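Local coordinates for PUM-HD domain-containing protein (Caenorhabditis elegans, PDB 7CGF) that binds RNA through the Pumilio repeats of its PUM-HD domain, probably recognising elements in the 3' untranslated regions of messenger RNAs, at residues 36-39 and 40-44; 47-50 and 51-55; 199-202 and 203-207; 208-211 and 212-216; 324-327 and 328-332. The protein carries 2 engineered substitutions. All blocks are in the same frame, centred on the assembly; numbering follows the deposited sequence. Where two conformers were deposited one is given.

Overall arrangement
Five short helical contacts sample the all-helical PUM-HD domain from one end to the other. In chain order they run from interactions 1 and 2, on the successive helices 37-41 and 44-56, through interactions 3 and 4, on the successive helices 194-204 and 207-219, to interaction 5 on helix 322-332. Each pair packs together, with centres 11 Å apart for the first and 9 Å for the second, whereas about 69 Å separates the centres of interactions 1 and 5. This spread reflects an elongated repeat protein. Interactions 1 and 2 both grip A8 of chain B, interaction 3 holds A4, and interactions 4 and 5 lie about 14 Å from the RNA at their nearest atoms.

Interaction 1 of 5, residues 36-39 and 40-44; sequences ALLK and FAKDQ. With nucleotides of chain B.
Ala36 and Phe40 meet one turn apart where helix 37-41 begins. The methyl CB of Ala36 lies 3.8 Å from Phe40 CD1, and Ala36 O lies at the edge of the same ring, near its plane, while accepting a hydrogen bond from Phe40 N. A turn further on, Leu38 and Lys42 run side by side in the same direction, with Leu38 CD1 3.6 Å from Lys42 CD. The lysine chain bends at chi3 (67°) beyond this apolar contact, and its NZ ends in a salt bridge with Glu76. Backbone bonds from Ala41 N to Leu37 O (2.8 Å) and from Lys42 N to Leu38 O (3.1 Å) continue the i to i+4 pattern.

Gln44 carries the contact to RNA. Its NE2 donates to N3 of A8 of chain B at 2.9 Å in a nearly straight bond (163°), and its OE1 accepts a weak bond from O3' of that nucleotide at 3.4 Å. A bend at chi2 (75°) turns the amide to the N3 side of the base and toward its sugar. A leucine here would probably leave A8 N3 without its donor and slacken the hold on the ribose. Asp43, just before it, is the N-cap of helix 44-56: OD2 accepts from Gly46 N and also forms a salt bridge with Arg19, which probably steadies the turn. Around this unit, Phe40 packs on Leu14, Leu15 and Tyr18 of helix 14-20, Leu38 and Ala41 touch Leu77 of helix 74-78, and Leu37, Phe40 and Ala41 rest on Ile50 of helix 44-56.

Interaction 2 of 5, residues 47-50 and 51-55; sequences SRFI and QQELA. With nucleotides of chain B.
Gln51 reads a base while Ser47, one turn back on helix 44-56, steadies its amide. Among the polar contacts, Gln51 addresses the Watson-Crick edge of A8 of chain B with both ends of its amide: OE1 accepts from A8 N6 at 3.0 Å in an almost straight bond (175°), and NE2 donates to A8 N1 at 2.9 Å. The same NE2 donates to Ser47 OG at 2.9 Å, with the hydroxyl close to the amide plane, and more weakly to Ser47 O. Because Ser47 OG in turn bonds Phe82 O, the serine probably acts as a second-shell anchor and would disfavour a flipped amide. A leucine in place of Gln51 would probably strip A8 N1 and N6 of their partners and leave Ser47 OG without its donor. This serine-glutamine pairing with adenine follows the familiar Pumilio recognition code. Arg48 lies against the base by van der Waals contact, CG 3.9 Å from A8 C2.

A CH-pi contact joins Phe49 to Glu53, whose CG stands 3.8 Å from the ring centroid, over one face and offset toward the rim. A bend at chi2 (-61°) keeps the carboxylate near that ring.

Apolar contact completes the set: Ile50 CG2 and Leu54 CD1 lie 3.7 Å apart. Helix 83-89 flanks this surface, with Val86 touching both Ser47 and Ile50, Tyr85 meeting Gln51, and Lys89 reaching Leu54.

Interaction 3 of 5, residues 199-202 and 203-207; sequences QRCL and EHCSP. With nucleotides of chain B.
Backbone bonds from Glu203 N to Gln199 O, His204 N to Arg200 O and Cys205 N to Cys201 O carry helix 194-204 to its last turn, after which Cys205 is the first residue to leave helical geometry. At this exit one water donates to both Leu202 O (2.7 Å) and Cys205 O (2.8 Å), tying the departing chain to the helix end.

Arg200 and Glu203 run alongside one another and form a salt bridge, Arg200 NH2 to Glu203 OE1 at 2.8 Å. The oxygen lies close to the guanidinium plane, whereas the nitrogen approaches from above the carboxylate plane, 39° out of it. Bends at chi2 and chi3 (62° and 60°) fold the arginine back toward the glutamate. His204 lies on a different flank of the same arginine: its CD2 is 4.0 Å from Arg200 CG, and its ring stands nearly perpendicular to the guanidinium.

Gln199 faces the RNA, its NE2 donating to N1 of A4 of chain B at 2.9 Å. Its OE1 lies 3.1 Å from A4 N6, completing the two-point reading of adenine by glutamine familiar from Pumilio repeats, although the position of that oxygen is less certain.

Both charged partners have further company: Gln160 OE1 accepts from Arg200 NH1, and Glu203 OE2 bonds His236 NE2. Arg200 also packs on a guanine base of the RNA. The chemistry thus implies a polar network near the reading surface, in which the carboxylate is likely to offset the arginine's charge and limit its freedom to swing.

Interaction 4 of 5, residues 208-211 and 212-216; sequences SQTK and PVIGQ
Ser208 O and Pro212 CD, 3.3 Å apart, mark a proline kink in helix 207-219 of this Pumilio-repeat domain. Pro212 N carries no hydrogen, so the usual bond to the preceding turn is missing, and CD faces Ser208 O where an N-H would have pointed. Separately, Pro212 CG comes within 3.4 Å of Gln209 O. Lys211 CB and Pro212 CD, neighbours across the peptide bond, are 3.3 Å apart, closer than usual for carbons.

The regular bonds resume at Ile214, whose N donates to Thr210 O (2.8 Å), and continue with Gly215 N to Lys211 O (2.9 Å). The buried flank holds Thr210 and Ile214 side by side, and Val213 packs on Val175 of helix 172-178 and on Ile185 of helix 184-189. Gln209 is buried too; its NE2 bonds Gln172 OE1 and Pro168 O, and its OE1 accepts from Ser206 N.

The opposite character belongs to Ser208, Lys211 and Pro212, which are exposed; the lysine chain stretches out fully extended. In Thr210, chi1 (64°) sets OG1 between its own backbone N and carbonyl carbon, where it makes weak hydrogen bonds to Ser206 O and Pro207 O, while Thr210 CB rests 4.1 Å from Ile214 CD1.

Interaction 5 of 5, residues 324-327 and 328-332; sequences QRRE and LILTV
Thr331 returns to Glu327, one turn back along helix 322-332, with two hydrogen bonds to a single oxygen. Its hydroxyl OG1 donates to Glu327 O at 2.6 Å, and its backbone N reaches the same Glu327 O at 3.0 Å, the two donors coming from opposite faces of the carbonyl plane. With OG1 set anti to its own carbonyl carbon (chi1 -55°), the threonine hydroxyl points back down the helix, and the doubly held carbonyl binds the last turn to the one before. Regular backbone bonds accompany it, from Ile329 N to Arg325 O (2.8 Å) and from Leu330 N to Arg326 O (3.0 Å).

The helix belongs almost entirely to the last Pumilio repeat of the array.

Contacts of carbon follow two flanks. On the exposed one, Leu330 CD1 sits 4.2 Å above the guanidinium plane of Arg326, over its centre, and 3.9 Å from Arg326 CG, so that the leucine methyl roofs one face of the extended arginine. On the inner one, Ile329 CD1 lies over the backbone at 3.4 Å from Arg325 O, while its side chain meets Phe317 and Phe356. Leu328, which is buried, packs on Cys290, Val300, Met316 and Phe317.

Interaction 1 of 5, residues 36-39 and 40-44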
# COMPACT_ATOMS: atom_id res chain seq x y z
N ALA A 36 -19.61 9.92 -32.81
CA ALA A 36 -20.39 9.58 -31.63
C ALA A 36 -19.55 8.99 -30.51
O ALA A 36 -20.12 8.59 -29.48
CB ALA A 36 -21.51 8.59 -31.99
N LEU A 37 -18.23 8.93 -30.68
CA LEU A 37 -17.38 8.26 -29.69
C LEU A 37 -17.53 8.90 -28.31
O LEU A 37 -17.68 8.19 -27.31
CB LEU A 37 -15.91 8.31 -30.15
CG LEU A 37 -14.82 7.69 -29.26
CD1 LEU A 37 -14.41 8.61 -28.09
CD2 LEU A 37 -15.18 6.30 -28.73
N LEU A 38 -17.48 10.23 -28.25
CA LEU A 38 -17.58 10.91 -26.96
C LEU A 38 -18.89 10.56 -26.25
O LEU A 38 -18.88 10.20 -25.07
CB LEU A 38 -17.44 12.42 -27.17
CG LEU A 38 -17.65 13.31 -25.94
CD1 LEU A 38 -16.63 13.01 -24.84
CD2 LEU A 38 -17.61 14.79 -26.33
N LYS A 39 -20.02 10.67 -26.96
CA LYS A 39 -21.30 10.34 -26.35
C LYS A 39 -21.35 8.89 -25.91
O LYS A 39 -21.81 8.58 -24.80
CB LYS A 39 -22.45 10.66 -27.32
CG LYS A 39 -22.82 12.13 -27.40
CD LYS A 39 -23.93 12.33 -28.43
CE LYS A 39 -24.04 13.77 -28.93
NZ LYS A 39 -24.50 14.70 -27.86
N PHE A 40 -20.85 7.97 -26.75
CA PHE A 40 -20.85 6.56 -26.39
C PHE A 40 -20.02 6.32 -25.13
O PHE A 40 -20.46 5.62 -24.21
CB PHE A 40 -20.31 5.72 -27.54
CG PHE A 40 -21.39 5.10 -28.40
CD1 PHE A 40 -21.99 5.82 -29.42
CD2 PHE A 40 -21.78 3.79 -28.20
CE1 PHE A 40 -22.98 5.24 -30.21
CE2 PHE A 40 -22.76 3.20 -28.99
CZ PHE A 40 -23.36 3.93 -29.99
N ALA A 41 -18.82 6.91 -25.07
CA ALA A 41 -17.88 6.58 -24.00
C ALA A 41 -18.34 7.12 -22.65
O ALA A 41 -17.99 6.54 -21.61
CB ALA A 41 -16.48 7.10 -24.33
N LYS A 42 -19.13 8.20 -22.65
CA LYS A 42 -19.66 8.75 -21.40
C LYS A 42 -20.98 8.13 -20.97
O LYS A 42 -21.54 8.55 -19.95
CB LYS A 42 -19.81 10.27 -21.52
CG LYS A 42 -18.49 10.95 -21.78
CD LYS A 42 -18.60 12.47 -21.89
CE LYS A 42 -19.00 13.10 -20.58
NZ LYS A 42 -19.13 14.58 -20.74
N ASP A 43 -21.48 7.17 -21.73
CA ASP A 43 -22.74 6.48 -21.45
C ASP A 43 -22.45 5.10 -20.89
O ASP A 43 -21.51 4.43 -21.32
CB ASP A 43 -23.56 6.36 -22.74
CG ASP A 43 -24.91 5.74 -22.51
OD1 ASP A 43 -25.83 6.48 -22.10
OD2 ASP A 43 -25.04 4.52 -22.76
N GLN A 44 -23.27 4.68 -19.91
CA GLN A 44 -23.04 3.39 -19.25
C GLN A 44 -23.12 2.25 -20.26
O GLN A 44 -22.24 1.37 -20.30
CB GLN A 44 -24.07 3.23 -18.13
CG GLN A 44 -24.21 1.84 -17.52
CD GLN A 44 -23.07 1.54 -16.61
OE1 GLN A 44 -23.20 1.57 -15.39
NE2 GLN A 44 -21.91 1.27 -17.21
P A B 8 -18.40 1.59 -8.36
OP1 A B 8 -19.54 1.93 -7.46
OP2 A B 8 -17.69 0.27 -8.35
O5' A B 8 -18.91 1.75 -9.85
C5' A B 8 -19.68 2.87 -10.24
C4' A B 8 -20.50 2.54 -11.46
O4' A B 8 -19.60 2.22 -12.57
C3' A B 8 -21.42 1.33 -11.30
O3' A B 8 -22.60 1.56 -12.06
C2' A B 8 -20.62 0.22 -11.96
O2' A B 8 -21.39 -0.89 -12.40
C1' A B 8 -19.98 0.98 -13.12
N9 A B 8 -18.81 0.34 -13.72
C8 A B 8 -17.79 -0.29 -13.08
N7 A B 8 -16.88 -0.79 -13.89
C5 A B 8 -17.34 -0.43 -15.17
C6 A B 8 -16.84 -0.64 -16.46
N6 A B 8 -15.71 -1.28 -16.75
N1 A B 8 -17.57 -0.15 -17.49
C2 A B 8 -18.71 0.50 -17.26
N3 A B 8 -19.26 0.76 -16.08
C4 A B 8 -18.53 0.27 -15.07

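Interaction 2 of 5, residues 47-50 and 51-55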
# COMPACT_ATOMS: atom_id res chain seq x y z
N SER A 47 -20.32 2.81 -23.19
CA SER A 47 -18.96 2.52 -22.76
C SER A 47 -18.73 1.02 -22.66
O SER A 47 -17.66 0.51 -23.05
CB SER A 47 -18.67 3.19 -21.43
OG SER A 47 -17.36 2.86 -21.01
N ARG A 48 -19.74 0.30 -22.18
CA ARG A 48 -19.64 -1.16 -22.11
C ARG A 48 -19.54 -1.76 -23.50
O ARG A 48 -18.74 -2.69 -23.72
CB ARG A 48 -20.83 -1.72 -21.34
CG ARG A 48 -20.67 -1.60 -19.83
CD ARG A 48 -21.90 -2.09 -19.06
NE ARG A 48 -21.60 -2.16 -17.64
CZ ARG A 48 -22.49 -2.03 -16.67
NH1 ARG A 48 -23.77 -1.81 -16.96
NH2 ARG A 48 -22.09 -2.09 -15.41
N PHE A 49 -20.28 -1.22 -24.47
CA PHE A 49 -20.14 -1.66 -25.86
C PHE A 49 -18.71 -1.45 -26.36
O PHE A 49 -18.11 -2.36 -26.93
CB PHE A 49 -21.13 -0.93 -26.76
CG PHE A 49 -20.91 -1.22 -28.22
CD1 PHE A 49 -21.29 -2.45 -28.74
CD2 PHE A 49 -20.29 -0.31 -29.04
CE1 PHE A 49 -21.08 -2.74 -30.07
CE2 PHE A 49 -20.07 -0.60 -30.37
CZ PHE A 49 -20.47 -1.82 -30.89
N ILE A 50 -18.17 -0.24 -26.19
CA ILE A 50 -16.82 0.05 -26.68
C ILE A 50 -15.81 -0.89 -26.04
O ILE A 50 -14.93 -1.45 -26.71
CB ILE A 50 -16.45 1.51 -26.42
CG1 ILE A 50 -17.34 2.45 -27.25
CG2 ILE A 50 -14.97 1.73 -26.73
CD1 ILE A 50 -17.22 3.90 -26.82
N GLN A 51 -15.91 -1.06 -24.72
CA GLN A 51 -14.95 -1.92 -24.04
C GLN A 51 -15.01 -3.34 -24.56
O GLN A 51 -13.97 -3.98 -24.76
CB GLN A 51 -15.21 -1.91 -22.54
CG GLN A 51 -14.89 -0.60 -21.86
CD GLN A 51 -15.38 -0.61 -20.45
OE1 GLN A 51 -14.94 -1.43 -19.65
NE2 GLN A 51 -16.32 0.28 -20.12
N GLN A 52 -16.21 -3.87 -24.77
CA GLN A 52 -16.31 -5.26 -25.18
C GLN A 52 -15.77 -5.45 -26.58
O GLN A 52 -15.08 -6.44 -26.85
CB GLN A 52 -17.75 -5.75 -25.08
CG GLN A 52 -17.87 -7.29 -25.22
CD GLN A 52 -16.76 -8.08 -24.50
OE1 GLN A 52 -15.98 -8.81 -25.13
NE2 GLN A 52 -16.68 -7.93 -23.17
N GLU A 53 -16.06 -4.51 -27.49
CA GLU A 53 -15.51 -4.59 -28.84
C GLU A 53 -13.99 -4.48 -28.82
O GLU A 53 -13.31 -5.21 -29.55
CB GLU A 53 -16.10 -3.49 -29.73
CG GLU A 53 -17.55 -3.69 -30.05
CD GLU A 53 -17.79 -4.99 -30.79
OE1 GLU A 53 -17.10 -5.22 -31.81
OE2 GLU A 53 -18.64 -5.78 -30.34
N LEU A 54 -13.45 -3.58 -28.01
CA LEU A 54 -12.00 -3.43 -27.95
C LEU A 54 -11.34 -4.68 -27.39
O LEU A 54 -10.18 -4.98 -27.73
CB LEU A 54 -11.61 -2.23 -27.09
CG LEU A 54 -11.87 -0.88 -27.75
CD1 LEU A 54 -11.57 0.22 -26.75
CD2 LEU A 54 -10.97 -0.75 -28.97
N ALA A 55 -12.05 -5.42 -26.53
CA ALA A 55 -11.47 -6.62 -25.94
C ALA A 55 -11.59 -7.82 -26.86
O ALA A 55 -10.72 -8.69 -26.85
CB ALA A 55 -12.15 -6.93 -24.61
P A B 8 -18.40 1.59 -8.36
OP1 A B 8 -19.54 1.93 -7.46
OP2 A B 8 -17.69 0.27 -8.35
O5' A B 8 -18.91 1.75 -9.85
C5' A B 8 -19.68 2.87 -10.24
C4' A B 8 -20.50 2.54 -11.46
O4' A B 8 -19.60 2.22 -12.57
C3' A B 8 -21.42 1.33 -11.30
O3' A B 8 -22.60 1.56 -12.06
C2' A B 8 -20.62 0.22 -11.96
O2' A B 8 -21.39 -0.89 -12.40
C1' A B 8 -19.98 0.98 -13.12
N9 A B 8 -18.81 0.34 -13.72
C8 A B 8 -17.79 -0.29 -13.08
N7 A B 8 -16.88 -0.79 -13.89
C5 A B 8 -17.34 -0.43 -15.17
C6 A B 8 -16.84 -0.64 -16.46
N6 A B 8 -15.71 -1.28 -16.75
N1 A B 8 -17.57 -0.15 -17.49
C2 A B 8 -18.71 0.50 -17.26
N3 A B 8 -19.26 0.76 -16.08
C4 A B 8 -18.53 0.27 -15.07

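Interaction 3 of 5, residues 199-202 and 203-207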
# COMPACT_ATOMS: atom_id res chain seq x y z
N GLN A 199 5.57 2.94 3.05
CA GLN A 199 5.70 1.49 3.02
C GLN A 199 6.16 0.99 1.66
O GLN A 199 7.01 0.09 1.57
CB GLN A 199 4.38 0.84 3.41
CG GLN A 199 4.07 1.05 4.88
CD GLN A 199 2.67 0.62 5.23
OE1 GLN A 199 2.35 -0.57 5.19
NE2 GLN A 199 1.81 1.59 5.58
N ARG A 200 5.59 1.54 0.58
CA ARG A 200 5.97 1.11 -0.76
C ARG A 200 7.45 1.41 -1.03
O ARG A 200 8.17 0.58 -1.61
CB ARG A 200 5.06 1.77 -1.80
CG ARG A 200 4.69 0.90 -3.00
CD ARG A 200 3.91 -0.36 -2.63
NE ARG A 200 2.65 -0.04 -1.94
CZ ARG A 200 2.35 -0.40 -0.69
NH1 ARG A 200 1.19 -0.05 -0.16
NH2 ARG A 200 3.19 -1.13 0.02
N CYS A 201 7.92 2.58 -0.58
CA CYS A 201 9.34 2.89 -0.71
C CYS A 201 10.21 1.89 0.03
O CYS A 201 11.26 1.46 -0.49
CB CYS A 201 9.61 4.30 -0.19
SG CYS A 201 9.03 5.55 -1.31
N LEU A 202 9.82 1.50 1.25
CA LEU A 202 10.62 0.53 2.00
C LEU A 202 10.66 -0.83 1.32
O LEU A 202 11.66 -1.55 1.43
CB LEU A 202 10.07 0.39 3.42
CG LEU A 202 10.15 1.67 4.26
CD1 LEU A 202 9.37 1.47 5.56
CD2 LEU A 202 11.61 2.02 4.54
N GLU A 203 9.60 -1.17 0.59
CA GLU A 203 9.52 -2.45 -0.13
C GLU A 203 10.37 -2.46 -1.40
O GLU A 203 10.96 -3.49 -1.72
CB GLU A 203 8.08 -2.76 -0.51
CG GLU A 203 7.21 -3.19 0.64
CD GLU A 203 5.74 -3.08 0.31
OE1 GLU A 203 5.42 -2.61 -0.81
OE2 GLU A 203 4.92 -3.47 1.16
N HIS A 204 10.41 -1.35 -2.15
CA HIS A 204 10.94 -1.38 -3.51
C HIS A 204 12.19 -0.55 -3.74
O HIS A 204 12.89 -0.78 -4.74
CB HIS A 204 9.88 -0.92 -4.51
CG HIS A 204 8.69 -1.82 -4.58
ND1 HIS A 204 8.68 -2.97 -5.35
CD2 HIS A 204 7.48 -1.75 -3.98
CE1 HIS A 204 7.51 -3.56 -5.21
NE2 HIS A 204 6.76 -2.85 -4.39
N CYS A 205 12.47 0.44 -2.91
CA CYS A 205 13.61 1.29 -3.18
C CYS A 205 14.90 0.60 -2.77
O CYS A 205 14.90 -0.37 -2.01
CB CYS A 205 13.46 2.62 -2.47
SG CYS A 205 12.16 3.62 -3.18
N SER A 206 16.02 1.11 -3.29
CA SER A 206 17.32 0.52 -3.01
C SER A 206 17.75 0.83 -1.58
O SER A 206 17.29 1.80 -0.99
CB SER A 206 18.35 1.03 -4.02
OG SER A 206 18.34 2.45 -4.10
N PRO A 207 18.63 0.00 -1.00
CA PRO A 207 19.07 0.28 0.38
C PRO A 207 19.73 1.64 0.54
O PRO A 207 19.66 2.22 1.63
CB PRO A 207 20.04 -0.88 0.68
CG PRO A 207 20.39 -1.46 -0.66
CD PRO A 207 19.19 -1.26 -1.52
P A B 4 -8.89 -2.21 10.64
OP1 A B 4 -10.31 -1.79 10.58
OP2 A B 4 -8.51 -3.60 10.30
O5' A B 4 -8.07 -1.22 9.71
C5' A B 4 -8.47 0.13 9.61
C4' A B 4 -7.48 0.97 8.86
O4' A B 4 -6.13 0.56 9.15
C3' A B 4 -7.52 0.91 7.34
O3' A B 4 -8.61 1.61 6.78
C2' A B 4 -6.18 1.52 6.98
O2' A B 4 -6.23 2.93 7.12
C1' A B 4 -5.29 0.96 8.10
N9 A B 4 -4.42 -0.13 7.63
C8 A B 4 -4.53 -1.49 7.47
N7 A B 4 -3.43 -2.04 6.98
C5 A B 4 -2.56 -0.95 6.80
C6 A B 4 -1.24 -0.77 6.33
N6 A B 4 -0.42 -1.73 5.89
N1 A B 4 -0.75 0.48 6.32
C2 A B 4 -1.47 1.49 6.74
N3 A B 4 -2.72 1.46 7.20
C4 A B 4 -3.18 0.20 7.19
O HOH W 1 13.67 -2.20 -0.28

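Interaction 4 of 5, residues 208-211 and 212-216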
# COMPACT_ATOMS: atom_id res chain seq x y z
N SER A 208 20.35 2.19 -0.51
CA SER A 208 20.89 3.54 -0.43
C SER A 208 19.78 4.58 -0.36
O SER A 208 19.97 5.65 0.22
CB SER A 208 21.78 3.84 -1.64
OG SER A 208 21.09 4.59 -2.65
N GLN A 209 18.63 4.28 -0.96
CA GLN A 209 17.49 5.17 -0.86
C GLN A 209 16.79 4.99 0.47
O GLN A 209 16.40 5.98 1.11
CB GLN A 209 16.52 4.90 -2.01
CG GLN A 209 17.01 5.37 -3.37
CD GLN A 209 16.09 4.97 -4.51
OE1 GLN A 209 15.60 3.84 -4.55
NE2 GLN A 209 15.86 5.88 -5.45
N THR A 210 16.63 3.75 0.93
CA THR A 210 15.87 3.54 2.16
C THR A 210 16.65 3.88 3.42
O THR A 210 16.03 4.17 4.44
CB THR A 210 15.38 2.09 2.26
OG1 THR A 210 16.50 1.22 2.36
CG2 THR A 210 14.54 1.71 1.03
N LYS A 211 17.98 3.83 3.40
CA LYS A 211 18.73 4.11 4.62
C LYS A 211 18.38 5.46 5.25
O LYS A 211 18.03 5.50 6.44
CB LYS A 211 20.24 4.01 4.34
CG LYS A 211 21.07 4.11 5.62
CD LYS A 211 22.57 3.94 5.37
CE LYS A 211 23.32 3.88 6.70
NZ LYS A 211 24.80 3.70 6.55
N PRO A 212 18.40 6.59 4.52
CA PRO A 212 18.00 7.85 5.17
C PRO A 212 16.52 7.91 5.52
O PRO A 212 16.16 8.62 6.47
CB PRO A 212 18.38 8.91 4.13
CG PRO A 212 18.42 8.18 2.83
CD PRO A 212 18.87 6.79 3.14
N VAL A 213 15.66 7.23 4.77
CA VAL A 213 14.24 7.19 5.13
C VAL A 213 14.07 6.49 6.48
O VAL A 213 13.40 6.99 7.39
CB VAL A 213 13.43 6.49 4.02
CG1 VAL A 213 11.99 6.21 4.47
CG2 VAL A 213 13.44 7.32 2.75
N ILE A 214 14.69 5.33 6.62
CA ILE A 214 14.64 4.60 7.88
C ILE A 214 15.27 5.43 8.99
O ILE A 214 14.80 5.42 10.13
CB ILE A 214 15.32 3.23 7.71
CG1 ILE A 214 14.44 2.37 6.79
CG2 ILE A 214 15.56 2.54 9.07
CD1 ILE A 214 15.13 1.11 6.23
N GLY A 215 16.33 6.18 8.67
CA GLY A 215 16.96 7.00 9.70
C GLY A 215 16.03 8.05 10.26
O GLY A 215 16.04 8.33 11.47
N GLN A 216 15.18 8.64 9.41
CA GLN A 216 14.18 9.59 9.89
C GLN A 216 13.15 8.91 10.78
O GLN A 216 12.76 9.46 11.81
CB GLN A 216 13.46 10.27 8.71
CG GLN A 216 14.07 11.55 8.14
CD GLN A 216 14.85 12.38 9.14
OE1 GLN A 216 16.04 12.14 9.31
NE2 GLN A 216 14.21 13.34 9.80

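Interaction 5 of 5, residues 324-327 and 328-332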
# COMPACT_ATOMS: atom_id res chain seq x y z
N GLN A 324 13.45 -21.30 24.84
CA GLN A 324 12.91 -20.00 25.26
C GLN A 324 11.52 -20.14 25.88
O GLN A 324 11.21 -19.47 26.87
CB GLN A 324 12.89 -19.04 24.07
CG GLN A 324 14.27 -18.47 23.81
CD GLN A 324 14.43 -17.83 22.44
OE1 GLN A 324 13.62 -18.02 21.54
NE2 GLN A 324 15.51 -17.08 22.29
N ARG A 325 10.67 -21.00 25.31
CA ARG A 325 9.37 -21.26 25.95
C ARG A 325 9.55 -21.80 27.35
O ARG A 325 8.76 -21.48 28.25
CB ARG A 325 8.54 -22.24 25.11
CG ARG A 325 7.95 -21.68 23.83
CD ARG A 325 6.91 -22.63 23.24
NE ARG A 325 7.38 -24.01 23.30
CZ ARG A 325 8.00 -24.65 22.30
NH1 ARG A 325 8.39 -25.91 22.47
NH2 ARG A 325 8.22 -24.03 21.15
N ARG A 326 10.59 -22.60 27.57
CA ARG A 326 10.82 -23.18 28.88
C ARG A 326 11.01 -22.09 29.94
O ARG A 326 10.45 -22.18 31.04
CB ARG A 326 12.03 -24.12 28.81
CG ARG A 326 12.47 -24.71 30.11
CD ARG A 326 13.50 -25.79 29.84
NE ARG A 326 14.07 -26.27 31.08
CZ ARG A 326 15.10 -25.68 31.68
NH1 ARG A 326 15.58 -26.17 32.82
NH2 ARG A 326 15.64 -24.61 31.12
N GLU A 327 11.75 -21.02 29.61
CA GLU A 327 11.91 -19.94 30.57
C GLU A 327 10.59 -19.21 30.82
O GLU A 327 10.29 -18.81 31.95
CB GLU A 327 12.98 -18.95 30.09
CG GLU A 327 13.21 -17.79 31.06
CD GLU A 327 14.24 -16.78 30.58
OE1 GLU A 327 14.64 -15.89 31.38
OE2 GLU A 327 14.66 -16.87 29.40
N LEU A 328 9.79 -19.01 29.76
CA LEU A 328 8.49 -18.36 29.94
C LEU A 328 7.57 -19.19 30.82
O LEU A 328 6.86 -18.65 31.68
CB LEU A 328 7.83 -18.13 28.58
CG LEU A 328 8.45 -17.05 27.70
CD1 LEU A 328 7.96 -17.23 26.29
CD2 LEU A 328 8.06 -15.68 28.23
N ILE A 329 7.55 -20.51 30.60
CA ILE A 329 6.69 -21.39 31.41
C ILE A 329 7.12 -21.36 32.87
O ILE A 329 6.29 -21.23 33.78
CB ILE A 329 6.73 -22.82 30.84
CG1 ILE A 329 6.00 -22.89 29.50
CG2 ILE A 329 6.15 -23.82 31.85
CD1 ILE A 329 6.46 -24.02 28.60
N LEU A 330 8.42 -21.47 33.12
CA LEU A 330 8.90 -21.47 34.50
C LEU A 330 8.61 -20.13 35.18
O LEU A 330 8.42 -20.09 36.40
CB LEU A 330 10.39 -21.80 34.53
CG LEU A 330 10.68 -23.22 34.02
CD1 LEU A 330 12.16 -23.46 33.75
CD2 LEU A 330 10.13 -24.28 34.98
N THR A 331 8.53 -19.05 34.41
CA THR A 331 8.25 -17.73 34.97
C THR A 331 6.77 -17.53 35.24
O THR A 331 6.40 -16.87 36.23
CB THR A 331 8.78 -16.65 34.01
OG1 THR A 331 10.16 -16.89 33.75
CG2 THR A 331 8.62 -15.27 34.60
N VAL A 332 5.90 -18.08 34.41
CA VAL A 332 4.47 -17.80 34.47
C VAL A 332 3.74 -18.76 35.41
O VAL A 332 2.84 -18.34 36.14
CB VAL A 332 3.87 -17.83 33.06
CG1 VAL A 332 2.34 -17.82 33.12
CG2 VAL A 332 4.37 -16.64 32.23